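AB hydrolase-1 domain-containing protein (Parabacteroides distasonis, PDB 4Q34) is probably an esterase of the alpha/beta hydrolase family, although its natural substrate is not established. Local coordinates at residues A[17-22]-A[96-101]; A[145-150]-A[154-159]; A[205-210]-A[273-278]. One frame throughout, in Å; residues are numbered along the deposited sequence.

Contact 1: A[17-22]-A[96-101]; sequences GGTVLV and RGTESV
The hairpin formed by strands 19-22 and 28-41 meets the loop 96-101 where Thr19 and Leu21 receive the side chain of Thr98. The contact illustrates how a threonine can serve two environments at once. Its methyl half faces the strand: Thr98 CG2 lies 3.8 Å from Thr19 CG2, the two side chains crossing at about a right angle. Leu21 comes up beside the same residue with both branches. Its CD1 is 4.0 Å from Thr98 CB, while CD2 lies 4.1 Å from that same Thr98 CB; CD1 also stands 3.8 Å from Thr98 O. The polar half is turned to another partner: at chi1 58° the Thr98 hydroxyl sits between the backbone N and the carbonyl carbon, and OG1 hydrogen-bonds Asp32 OD2, leaving the methyl for Thr19 and Leu21. Cutting Leu21 back to an alanine would probably open a gap beside CB and CG2 of Thr98 and leave the methyl with Thr19 as its remaining partner across the contact. In the surrounding fold, Thr19 and Leu21 are bonded through their backbones to Gly31 and Phe29 of strand 28-41, and Phe107 of the second subunit packs on Leu21.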
ATOM      1  N   GLY A  17       0.397 -12.924  -9.063  1.00 17.89           N
ATOM      2  CA  GLY A  17       1.073 -14.089  -8.535  1.00 18.94           C
ATOM      3  C   GLY A  17       0.413 -14.641  -7.274  1.00 20.24           C
ATOM      4  O   GLY A  17      -0.778 -14.436  -7.011  1.00 20.58           O
ATOM      5  N   GLY A  18       1.220 -15.330  -6.487  1.00 20.32           N
ATOM      6  CA  GLY A  18       0.748 -15.967  -5.272  1.00 18.58           C
ATOM      7  C   GLY A  18       0.427 -17.416  -5.426  1.00 20.84           C
ATOM      8  O   GLY A  18       0.606 -17.977  -6.496  1.00 19.98           O
ATOM      9  N   THR A  19      -0.008 -18.004  -4.325  1.00 18.84           N
ATOM     10  CA  THR A  19      -0.413 -19.407  -4.296  1.00 18.88           C
ATOM     11  C   THR A  19      -1.725 -19.517  -3.577  1.00 19.06           C
ATOM     12  O   THR A  19      -2.325 -18.506  -3.182  1.00 19.19           O
ATOM     13  CB  THR A  19       0.692 -20.279  -3.643  1.00 22.18           C
ATOM     14  OG1 THR A  19       0.425 -21.683  -3.907  1.00 22.52           O
ATOM     15  CG2 THR A  19       0.748 -20.029  -2.144  1.00 24.26           C
ATOM     16  N   VAL A  20      -2.208 -20.757  -3.446  1.00 20.57           N
ATOM     17  CA  VAL A  20      -3.474 -21.038  -2.824  1.00 22.49           C
ATOM     18  C   VAL A  20      -3.229 -22.201  -1.886  1.00 21.42           C
ATOM     19  O   VAL A  20      -2.711 -23.235  -2.303  1.00 24.84           O
ATOM     20  CB  VAL A  20      -4.560 -21.403  -3.861  1.00 21.65           C
ATOM     21  CG1 VAL A  20      -5.897 -21.631  -3.168  1.00 25.79           C
ATOM     22  CG2 VAL A  20      -4.675 -20.323  -4.957  1.00 24.15           C
ATOM     23  N   LEU A  21      -3.485 -22.007  -0.608  1.00 20.30           N
ATOM     24  CA  LEU A  21      -3.464 -23.136   0.304  1.00 22.00           C
ATOM     25  C   LEU A  21      -4.843 -23.733   0.272  1.00 23.33           C
ATOM     26  O   LEU A  21      -5.818 -23.032   0.030  1.00 22.97           O
ATOM     27  CB  LEU A  21      -3.109 -22.695   1.702  1.00 23.13           C
ATOM     28  CG  LEU A  21      -1.915 -21.785   1.921  1.00 25.16           C
ATOM     29  CD1 LEU A  21      -1.814 -21.469   3.391  1.00 25.25           C
ATOM     30  CD2 LEU A  21      -0.646 -22.467   1.461  1.00 26.98           C
ATOM     31  N   VAL A  22      -4.951 -25.048   0.518  1.00 24.61           N
ATOM     32  CA  VAL A  22      -6.239 -25.727   0.509  1.00 26.58           C
ATOM     33  C   VAL A  22      -6.263 -26.632   1.712  1.00 27.35           C
ATOM     34  O   VAL A  22      -5.393 -27.491   1.852  1.00 30.50           O
ATOM     35  CB  VAL A  22      -6.477 -26.560  -0.785  1.00 29.48           C
ATOM     36  CG1 VAL A  22      -7.872 -27.163  -0.798  1.00 31.68           C
ATOM     37  CG2 VAL A  22      -6.262 -25.701  -2.008  1.00 29.68           C
ATOM     38  N   ARG A  96      -0.950 -10.387   3.162  1.00 17.42           N
ATOM     39  CA  ARG A  96      -1.647 -11.679   3.257  1.00 17.80           C
ATOM     40  C   ARG A  96      -0.701 -12.785   2.786  1.00 19.52           C
ATOM     41  O   ARG A  96      -0.800 -13.272   1.654  1.00 19.20           O
ATOM     42  CB  ARG A  96      -2.941 -11.661   2.432  1.00 18.09           C
ATOM     43  CG  ARG A  96      -3.807 -12.911   2.603  1.00 18.43           C
ATOM     44  CD  ARG A  96      -5.101 -12.666   1.917  1.00 16.05           C
ATOM     45  NE  ARG A  96      -6.082 -13.778   2.014  1.00 17.26           N
ATOM     46  CZ  ARG A  96      -6.971 -13.964   2.989  1.00 19.17           C
ATOM     47  NH1 ARG A  96      -7.007 -13.201   4.068  1.00 19.34           N
ATOM     48  NH2 ARG A  96      -7.843 -14.975   2.906  1.00 19.77           N
ATOM     49  N   GLY A  97       0.228 -13.158   3.668  1.00 19.32           N
ATOM     50  CA  GLY A  97       1.155 -14.269   3.413  1.00 20.19           C
ATOM     51  C   GLY A  97       0.520 -15.579   3.801  1.00 20.91           C
ATOM     52  O   GLY A  97      -0.552 -15.602   4.382  1.00 24.09           O
ATOM     53  N   THR A  98       1.211 -16.678   3.489  1.00 20.26           N
ATOM     54  CA  THR A  98       0.730 -18.019   3.740  1.00 19.85           C
ATOM     55  C   THR A  98       1.274 -18.611   5.043  1.00 19.94           C
ATOM     56  O   THR A  98       0.919 -19.752   5.398  1.00 22.30           O
ATOM     57  CB  THR A  98       1.128 -18.937   2.578  1.00 20.99           C
ATOM     58  OG1 THR A  98       2.557 -18.899   2.437  1.00 21.35           O
ATOM     59  CG2 THR A  98       0.415 -18.465   1.266  1.00 20.64           C
ATOM     60  N   GLU A  99       2.144 -17.882   5.732  1.00 19.48           N
ATOM     61  CA  GLU A  99       2.782 -18.423   6.944  1.00 22.55           C
ATOM     62  C   GLU A  99       2.235 -17.804   8.235  1.00 25.40           C
ATOM     63  O   GLU A  99       1.762 -16.641   8.258  1.00 24.70           O
ATOM     64  CB  GLU A  99       4.270 -18.106   6.928  1.00 22.67           C
ATOM     65  CG  GLU A  99       5.022 -18.686   5.776  1.00 23.93           C
ATOM     66  CD  GLU A  99       6.337 -17.996   5.574  1.00 25.08           C
ATOM     67  OE1 GLU A  99       6.309 -16.782   5.301  1.00 21.10           O
ATOM     68  OE2 GLU A  99       7.386 -18.671   5.633  1.00 22.87           O
ATOM     69  N   SER A 100       2.328 -18.571   9.318  1.00 24.31           N
ATOM     70  CA  SER A 100       2.077 -18.044  10.642  0.50 24.53           C
ATOM     71  C   SER A 100       3.348 -17.301  11.028  1.00 24.12           C
ATOM     72  O   SER A 100       4.437 -17.773  10.732  1.00 25.47           O
ATOM     73  CB  SER A 100       1.792 -19.187  11.621  0.50 25.91           C
ATOM     74  OG  SER A 100       0.518 -19.762  11.370  0.50 26.02           O
ATOM     75  N   VAL A 101       3.219 -16.158  11.693  1.00 23.22           N
ATOM     76  CA  VAL A 101       4.387 -15.355  12.025  1.00 22.96           C
ATOM     77  C   VAL A 101       4.102 -14.485  13.251  1.00 21.85           C
ATOM     78  O   VAL A 101       2.969 -14.053  13.471  1.00 21.53           O
ATOM     79  CB  VAL A 101       4.813 -14.475  10.822  1.00 23.48           C
ATOM     80  CG1 VAL A 101       3.709 -13.519  10.446  1.00 22.55           C
ATOM     81  CG2 VAL A 101       6.119 -13.731  11.117  1.00 25.90           C
TER

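Contact 2: A[145-150]-A[154-159]; sequences TPTIGT and EVYSDA
Tyr156 reaches out from helix 153-167 and brings its phenol oxygen up to Thr147 and Thr150 of the preceding loop. The methyl of Thr147 touches it, CG2 to Tyr156 OH at 3.7 Å, and the carbonyl oxygen Thr150 O stands 3.8 Å from Tyr156 OH, lying obliquely to the ring. Thr147 is turned for this role: chi1 of -62° puts CG2 anti to the backbone N and gives the hydroxyl to the other side, where OG1 bonds Arg91 NH2.

In the next shell, the loop is shaped by an inverse gamma turn centred on Ile148, closed by a weak bond from Gly149 N to Thr147 O (3.1 Å). Gly149 follows with a phi of 145°, which a residue with a side chain would hardly tolerate here. Arg90 NH1 takes up Thr150 O and also forms a salt bridge with Glu99 OE1, so one guanidinium group fixes the carbonyl near the phenol. The Tyr156 side chain also touches Gln88 and Val181 of helix 178-185.

The lesson lies in a division of labour. At 3.8 Å the phenol and the carbonyl meet by packing rather than by a hydrogen bond, and the carbonyl is already satisfied by Arg90; polar atoms of the loop bond to Arg90 and Arg91, whereas Tyr156 meets it by van der Waals contact.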
ATOM      1  N   THR A 145       7.960  -1.101   6.962  1.00 17.73           N
ATOM      2  CA  THR A 145       6.805  -1.973   7.234  1.00 17.74           C
ATOM      3  C   THR A 145       7.350  -3.407   7.348  1.00 17.28           C
ATOM      4  O   THR A 145       8.316  -3.739   6.683  1.00 18.36           O
ATOM      5  CB  THR A 145       5.707  -1.785   6.146  1.00 16.69           C
ATOM      6  OG1 THR A 145       4.445  -2.176   6.654  1.00 17.72           O
ATOM      7  CG2 THR A 145       5.982  -2.525   4.892  1.00 16.56           C
ATOM      8  N   PRO A 146       6.721  -4.277   8.177  1.00 17.68           N
ATOM      9  CA  PRO A 146       7.271  -5.589   8.445  1.00 19.32           C
ATOM     10  C   PRO A 146       6.931  -6.648   7.396  1.00 17.85           C
ATOM     11  O   PRO A 146       6.012  -6.473   6.597  1.00 17.59           O
ATOM     12  CB  PRO A 146       6.686  -5.938   9.816  1.00 19.66           C
ATOM     13  CG  PRO A 146       5.349  -5.222   9.800  1.00 19.70           C
ATOM     14  CD  PRO A 146       5.612  -3.942   9.096  1.00 18.25           C
ATOM     15  N   THR A 147       7.726  -7.707   7.369  1.00 17.57           N
ATOM     16  CA  THR A 147       7.468  -8.889   6.564  1.00 16.74           C
ATOM     17  C   THR A 147       6.555  -9.816   7.326  1.00 18.10           C
ATOM     18  O   THR A 147       6.872 -10.261   8.439  1.00 18.65           O
ATOM     19  CB  THR A 147       8.796  -9.574   6.211  1.00 18.21           C
ATOM     20  OG1 THR A 147       9.587  -8.653   5.428  1.00 19.10           O
ATOM     21  CG2 THR A 147       8.599 -10.876   5.472  1.00 18.93           C
ATOM     22  N   ILE A 148       5.435 -10.161   6.701  1.00 18.40           N
ATOM     23  CA  ILE A 148       4.422 -10.984   7.352  1.00 18.68           C
ATOM     24  C   ILE A 148       4.671 -12.439   6.964  1.00 19.35           C
ATOM     25  O   ILE A 148       3.919 -13.080   6.205  1.00 20.59           O
ATOM     26  CB  ILE A 148       2.981 -10.509   7.021  1.00 20.10           C
ATOM     27  CG1 ILE A 148       2.860  -8.970   7.098  1.00 20.45           C
ATOM     28  CG2 ILE A 148       1.981 -11.164   7.952  1.00 20.01           C
ATOM     29  CD1 ILE A 148       3.401  -8.344   8.370  1.00 23.68           C
ATOM     30  N   GLY A 149       5.764 -12.958   7.486  1.00 20.07           N
ATOM     31  CA  GLY A 149       6.271 -14.268   7.131  1.00 19.74           C
ATOM     32  C   GLY A 149       7.786 -14.235   7.151  1.00 21.53           C
ATOM     33  O   GLY A 149       8.388 -13.418   7.876  1.00 22.80           O
ATOM     34  N   THR A 150       8.397 -15.132   6.372  1.00 22.68           N
ATOM     35  CA  THR A 150       9.854 -15.258   6.273  1.00 23.60           C
ATOM     36  C   THR A 150      10.334 -14.716   4.953  1.00 26.80           C
ATOM     37  O   THR A 150       9.578 -14.658   3.979  1.00 23.44           O
ATOM     38  CB  THR A 150      10.315 -16.742   6.331  1.00 27.83           C
ATOM     39  OG1 THR A 150       9.702 -17.506   5.269  1.00 26.15           O
ATOM     40  CG2 THR A 150       9.983 -17.321   7.658  1.00 29.46           C
ATOM     41  N   GLU A 154      12.568 -17.015  -3.588  1.00 20.08           N
ATOM     42  CA  GLU A 154      11.799 -17.772  -4.565  1.00 20.06           C
ATOM     43  C   GLU A 154      10.368 -17.236  -4.632  1.00 18.61           C
ATOM     44  O   GLU A 154       9.841 -16.951  -5.736  1.00 18.69           O
ATOM     45  CB  GLU A 154      11.759 -19.274  -4.238  1.00 21.31           C
ATOM     46  CG  GLU A 154      10.871 -20.071  -5.194  1.00 23.55           C
ATOM     47  CD  GLU A 154      10.912 -21.568  -4.979  1.00 31.80           C
ATOM     48  OE1 GLU A 154      11.283 -21.976  -3.857  1.00 31.49           O
ATOM     49  OE2 GLU A 154      10.589 -22.340  -5.929  1.00 26.14           O
ATOM     50  N   VAL A 155       9.775 -17.008  -3.457  1.00 18.42           N
ATOM     51  CA  VAL A 155       8.392 -16.507  -3.350  1.00 19.29           C
ATOM     52  C   VAL A 155       8.342 -15.079  -3.931  1.00 17.67           C
ATOM     53  O   VAL A 155       7.451 -14.721  -4.676  1.00 17.39           O
ATOM     54  CB  VAL A 155       7.908 -16.531  -1.890  1.00 20.85           C
ATOM     55  CG1 VAL A 155       6.576 -15.815  -1.747  1.00 19.16           C
ATOM     56  CG2 VAL A 155       7.782 -17.967  -1.378  1.00 21.48           C
ATOM     57  N   TYR A 156       9.349 -14.272  -3.600  1.00 16.78           N
ATOM     58  CA  TYR A 156       9.372 -12.884  -4.052  1.00 15.97           C
ATOM     59  C   TYR A 156       9.540 -12.816  -5.546  1.00 17.16           C
ATOM     60  O   TYR A 156       8.792 -12.115  -6.262  1.00 16.56           O
ATOM     61  CB  TYR A 156      10.507 -12.110  -3.356  1.00 17.14           C
ATOM     62  CG  TYR A 156      10.477 -11.966  -1.842  1.00 17.80           C
ATOM     63  CD1 TYR A 156       9.315 -12.210  -1.066  1.00 18.00           C
ATOM     64  CD2 TYR A 156      11.597 -11.494  -1.177  1.00 18.98           C
ATOM     65  CE1 TYR A 156       9.309 -12.038   0.296  1.00 18.60           C
ATOM     66  CE2 TYR A 156      11.607 -11.353   0.198  1.00 17.38           C
ATOM     67  CZ  TYR A 156      10.472 -11.599   0.932  1.00 18.77           C
ATOM     68  OH  TYR A 156      10.441 -11.387   2.284  1.00 18.75           O
ATOM     69  N   SER A 157      10.514 -13.544  -6.050  1.00 16.30           N
ATOM     70  CA  SER A 157      10.815 -13.475  -7.478  1.00 16.83           C
ATOM     71  C   SER A 157       9.705 -14.172  -8.298  1.00 17.16           C
ATOM     72  O   SER A 157       9.422 -13.801  -9.430  1.00 17.10           O
ATOM     73  CB  SER A 157      12.196 -14.048  -7.774  1.00 18.45           C
ATOM     74  OG  SER A 157      12.300 -15.416  -7.431  1.00 17.49           O
ATOM     75  N   ASP A 158       9.053 -15.187  -7.742  1.00 17.85           N
ATOM     76  CA  ASP A 158       7.924 -15.734  -8.469  1.00 17.57           C
ATOM     77  C   ASP A 158       6.839 -14.692  -8.777  1.00 16.52           C
ATOM     78  O   ASP A 158       6.220 -14.725  -9.828  1.00 17.60           O
ATOM     79  CB  ASP A 158       7.256 -16.902  -7.714  1.00 18.85           C
ATOM     80  CG  ASP A 158       7.997 -18.233  -7.858  1.00 21.09           C
ATOM     81  OD1 ASP A 158       8.898 -18.389  -8.676  1.00 22.76           O
ATOM     82  OD2 ASP A 158       7.634 -19.149  -7.093  1.00 23.53           O
ATOM     83  N   ALA A 159       6.555 -13.828  -7.834  1.00 16.54           N
ATOM     84  CA  ALA A 159       5.496 -12.847  -8.039  1.00 16.25           C
ATOM     85  C   ALA A 159       5.957 -11.810  -9.055  1.00 16.39           C
ATOM     86  O   ALA A 159       5.196 -11.393  -9.913  1.00 16.39           O
ATOM     87  CB  ALA A 159       5.082 -12.227  -6.748  1.00 16.25           C
TER

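Contact 3: A[205-210]-A[273-278]; sequences PFPEGQ and AKMLND
Met275 of helix 257-277, deposited as selenomethionine, carries this contact, laying its selenium and methyl against Phe206 and Pro207 at the end of strand 204-207. The first interaction is Met-aromatic. The SE atom of Met275 approaches the ring of Phe206 from its edge, 4.8 Å from the centroid and 81° off the ring normal, and its closest ring atom is CD2, with Met275 SE to Phe206 CD2 at 3.7 Å. The two side chains cross at about a right angle. A bend at chi3 (54°) in an otherwise extended Met275 chain swings the methyl on past the selenium, so that CE lies in the ring plane at the edge, with SE close to that plane.

The second interaction is plain apolar packing. Met275 CE ends against the proline ring, 3.6 Å from Pro207 CD. Phe234 of helix 231-234 packs on both Met275 and Pro207, while Trp272, one turn back on the helix of Met275, stacks edge-to-face with Phe206 and bonds Pro205 O through NE1.

Polar bonds do not join the two segments; each has its own. Pro207 to Gln210 form a type II beta turn, closed by Gln210 N to Pro207 O at 2.9 Å, with Gly209 taking the positive phi its third position favours; Gly209 N bonds Glu228 OE2 of the neighbouring strand. On the helix, Lys274 NZ forms a salt bridge with the syn lone pair of Asp278 OD1 (3.0 Å), four residues on.

The contact sets the small parallel sheet of 204-207 and 226-229 against the helix that connects the parallel strands 242-246 and 283-287. That helix belongs to a beta-alpha-beta crossover of the central sheet, the unit from which alpha/beta hydrolases are largely built.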
ATOM      1  N   PRO A 205      25.405 -13.976  -7.954  1.00 19.23           N
ATOM      2  CA  PRO A 205      25.704 -15.266  -8.510  1.00 20.57           C
ATOM      3  C   PRO A 205      27.023 -15.331  -9.297  1.00 20.20           C
ATOM      4  O   PRO A 205      27.246 -14.562 -10.228  1.00 23.07           O
ATOM      5  CB  PRO A 205      24.496 -15.550  -9.434  1.00 20.46           C
ATOM      6  CG  PRO A 205      24.115 -14.192  -9.887  1.00 19.96           C
ATOM      7  CD  PRO A 205      24.352 -13.286  -8.708  1.00 19.91           C
ATOM      8  N   PHE A 206      27.870 -16.265  -8.918  1.00 21.05           N
ATOM      9  CA  PHE A 206      29.095 -16.560  -9.627  1.00 20.81           C
ATOM     10  C   PHE A 206      29.117 -18.033 -10.075  1.00 21.46           C
ATOM     11  O   PHE A 206      28.463 -18.886  -9.438  1.00 22.97           O
ATOM     12  CB  PHE A 206      30.284 -16.301  -8.713  1.00 22.04           C
ATOM     13  CG  PHE A 206      30.507 -14.853  -8.405  1.00 21.74           C
ATOM     14  CD1 PHE A 206      29.893 -14.261  -7.331  1.00 22.09           C
ATOM     15  CD2 PHE A 206      31.368 -14.109  -9.182  1.00 24.31           C
ATOM     16  CE1 PHE A 206      30.119 -12.925  -7.029  1.00 24.32           C
ATOM     17  CE2 PHE A 206      31.563 -12.754  -8.914  1.00 23.37           C
ATOM     18  CZ  PHE A 206      30.956 -12.174  -7.827  1.00 21.25           C
ATOM     19  N   PRO A 207      29.895 -18.357 -11.127  1.00 21.93           N
ATOM     20  CA  PRO A 207      30.017 -19.741 -11.529  1.00 23.75           C
ATOM     21  C   PRO A 207      30.667 -20.578 -10.455  1.00 25.02           C
ATOM     22  O   PRO A 207      31.565 -20.110  -9.751  1.00 24.69           O
ATOM     23  CB  PRO A 207      30.942 -19.713 -12.749  1.00 25.59           C
ATOM     24  CG  PRO A 207      31.118 -18.304 -13.112  1.00 25.71           C
ATOM     25  CD  PRO A 207      30.733 -17.456 -11.935  1.00 24.87           C
ATOM     26  N   GLU A 208      30.197 -21.812 -10.337  1.00 25.36           N
ATOM     27  CA  GLU A 208      30.746 -22.763  -9.404  1.00 28.62           C
ATOM     28  C   GLU A 208      32.218 -22.886  -9.630  1.00 29.60           C
ATOM     29  O   GLU A 208      32.672 -22.988 -10.776  1.00 29.87           O
ATOM     30  CB  GLU A 208      30.060 -24.122  -9.623  1.00 28.18           C
ATOM     31  CG  GLU A 208      28.639 -24.100  -9.089  1.00 32.60           C
ATOM     32  CD  GLU A 208      27.704 -25.166  -9.694  1.00 37.52           C
ATOM     33  OE1 GLU A 208      28.080 -25.805 -10.680  1.00 33.72           O
ATOM     34  OE2 GLU A 208      26.559 -25.320  -9.185  1.00 40.92           O
ATOM     35  N   GLY A 209      32.973 -22.828  -8.540  1.00 30.23           N
ATOM     36  CA  GLY A 209      34.410 -22.928  -8.602  1.00 31.80           C
ATOM     37  C   GLY A 209      35.147 -21.624  -8.876  1.00 31.13           C
ATOM     38  O   GLY A 209      36.370 -21.621  -8.857  1.00 32.26           O
ATOM     39  N   GLN A 210      34.412 -20.531  -9.110  1.00 31.02           N
ATOM     40  CA  GLN A 210      34.965 -19.226  -9.467  0.50 30.44           C
ATOM     41  C   GLN A 210      34.514 -18.149  -8.503  1.00 30.13           C
ATOM     42  O   GLN A 210      34.518 -16.990  -8.862  1.00 30.81           O
ATOM     43  CB  GLN A 210      34.482 -18.814 -10.872  0.50 32.68           C
ATOM     44  CG  GLN A 210      34.806 -19.806 -11.963  0.50 34.45           C
ATOM     45  CD  GLN A 210      36.287 -19.976 -12.123  0.50 38.16           C
ATOM     46  OE1 GLN A 210      37.033 -18.998 -12.121  0.50 42.33           O
ATOM     47  NE2 GLN A 210      36.728 -21.210 -12.241  0.50 40.50           N
ATOM     48  N   ALA A 273      30.746  -7.727 -12.552  1.00 17.98           N
ATOM     49  CA  ALA A 273      30.556  -7.083 -13.857  1.00 18.95           C
ATOM     50  C   ALA A 273      31.681  -7.488 -14.809  1.00 21.01           C
ATOM     51  O   ALA A 273      31.442  -7.823 -15.959  1.00 20.91           O
ATOM     52  CB  ALA A 273      30.513  -5.561 -13.719  1.00 20.71           C
ATOM     53  N   LYS A 274      32.915  -7.441 -14.328  1.00 21.10           N
ATOM     54  CA  LYS A 274      34.066  -7.807 -15.146  1.00 22.68           C
ATOM     55  C   LYS A 274      33.928  -9.257 -15.663  1.00 23.36           C
ATOM     56  O   LYS A 274      34.109  -9.538 -16.856  1.00 22.11           O
ATOM     57  CB  LYS A 274      35.361  -7.571 -14.360  1.00 26.38           C
ATOM     58  CG  LYS A 274      36.628  -8.075 -15.042  1.00 34.80           C
ATOM     59  CD  LYS A 274      36.802  -7.487 -16.415  1.00 39.72           C
ATOM     60  CE  LYS A 274      38.244  -7.669 -16.883  1.00 51.08           C
ATOM     61  NZ  LYS A 274      38.329  -7.381 -18.339  1.00 51.93           N
HETATM   62  N   MSE A 275      33.568 -10.174 -14.764  1.00 22.15           N
HETATM   63  CA  MSE A 275      33.454 -11.558 -15.122  1.00 22.04           C
HETATM   64  C   MSE A 275      32.366 -11.769 -16.129  1.00 20.25           C
HETATM   65  O   MSE A 275      32.549 -12.526 -17.068  1.00 21.98           O
HETATM   66  CB  MSE A 275      33.199 -12.394 -13.869  1.00 24.12           C
HETATM   67  CG  MSE A 275      34.511 -12.460 -13.105  1.00 33.41           C
HETATM   68 SE   MSE A 275      34.215 -13.495 -11.464  0.75 47.79          SE
HETATM   69  CE  MSE A 275      33.471 -15.087 -12.373  1.00 31.85           C
ATOM     70  N   LEU A 276      31.237 -11.091 -15.965  1.00 18.58           N
ATOM     71  CA  LEU A 276      30.157 -11.205 -16.974  1.00 18.55           C
ATOM     72  C   LEU A 276      30.529 -10.555 -18.306  1.00 20.30           C
ATOM     73  O   LEU A 276      30.266 -11.099 -19.385  1.00 20.64           O
ATOM     74  CB  LEU A 276      28.855 -10.635 -16.442  1.00 18.02           C
ATOM     75  CG  LEU A 276      28.154 -11.507 -15.395  1.00 17.08           C
ATOM     76  CD1 LEU A 276      27.080 -10.728 -14.631  1.00 18.51           C
ATOM     77  CD2 LEU A 276      27.569 -12.755 -16.044  1.00 18.19           C
ATOM     78  N   ASN A 277      31.165  -9.399 -18.231  1.00 19.98           N
ATOM     79  CA  ASN A 277      31.539  -8.708 -19.476  1.00 20.88           C
ATOM     80  C   ASN A 277      32.571  -9.535 -20.267  1.00 23.40           C
ATOM     81  O   ASN A 277      32.535  -9.583 -21.517  1.00 22.86           O
ATOM     82  CB  ASN A 277      32.065  -7.307 -19.185  1.00 20.26           C
ATOM     83  CG  ASN A 277      30.965  -6.351 -18.689  1.00 20.88           C
ATOM     84  OD1 ASN A 277      29.787  -6.551 -18.958  1.00 20.89           O
ATOM     85  ND2 ASN A 277      31.356  -5.309 -17.984  1.00 21.79           N
ATOM     86  N   ASP A 278      33.452 -10.260 -19.551  1.00 22.16           N
ATOM     87  CA  ASP A 278      34.409 -11.136 -20.205  1.00 22.07           C
ATOM     88  C   ASP A 278      33.750 -12.329 -20.924  1.00 23.27           C
ATOM     89  O   ASP A 278      34.397 -12.997 -21.774  1.00 23.98           O
ATOM     90  CB  ASP A 278      35.429 -11.669 -19.199  1.00 23.05           C
ATOM     91  CG  ASP A 278      36.451 -10.642 -18.786  1.00 28.16           C
ATOM     92  OD1 ASP A 278      36.576  -9.585 -19.452  1.00 30.26           O
ATOM     93  OD2 ASP A 278      37.152 -10.894 -17.787  1.00 30.51           O
TER

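In the fold
Followed from the N terminus, the three contacts come in series, neither nested nor crossed. Contact 1 closes 73 intervening residues, joining the N-terminal hairpin to the loop before strand 101-103. Contact 2 spans only three residues, folding a loop back on the helix it leads into. Contact 3 closes 62 residues, tying a small two-stranded sheet to helix 257-277. Contacts 1 and 2, with centres 10 Å apart, meet directly: Glu99 OE2 and Thr150 OG1, 2.6 Å apart, probably share a hydrogen bond. Both also touch the second subunit. Contact 3, centred about 35 Å from contact 1, belongs to another region and takes no part in that interface.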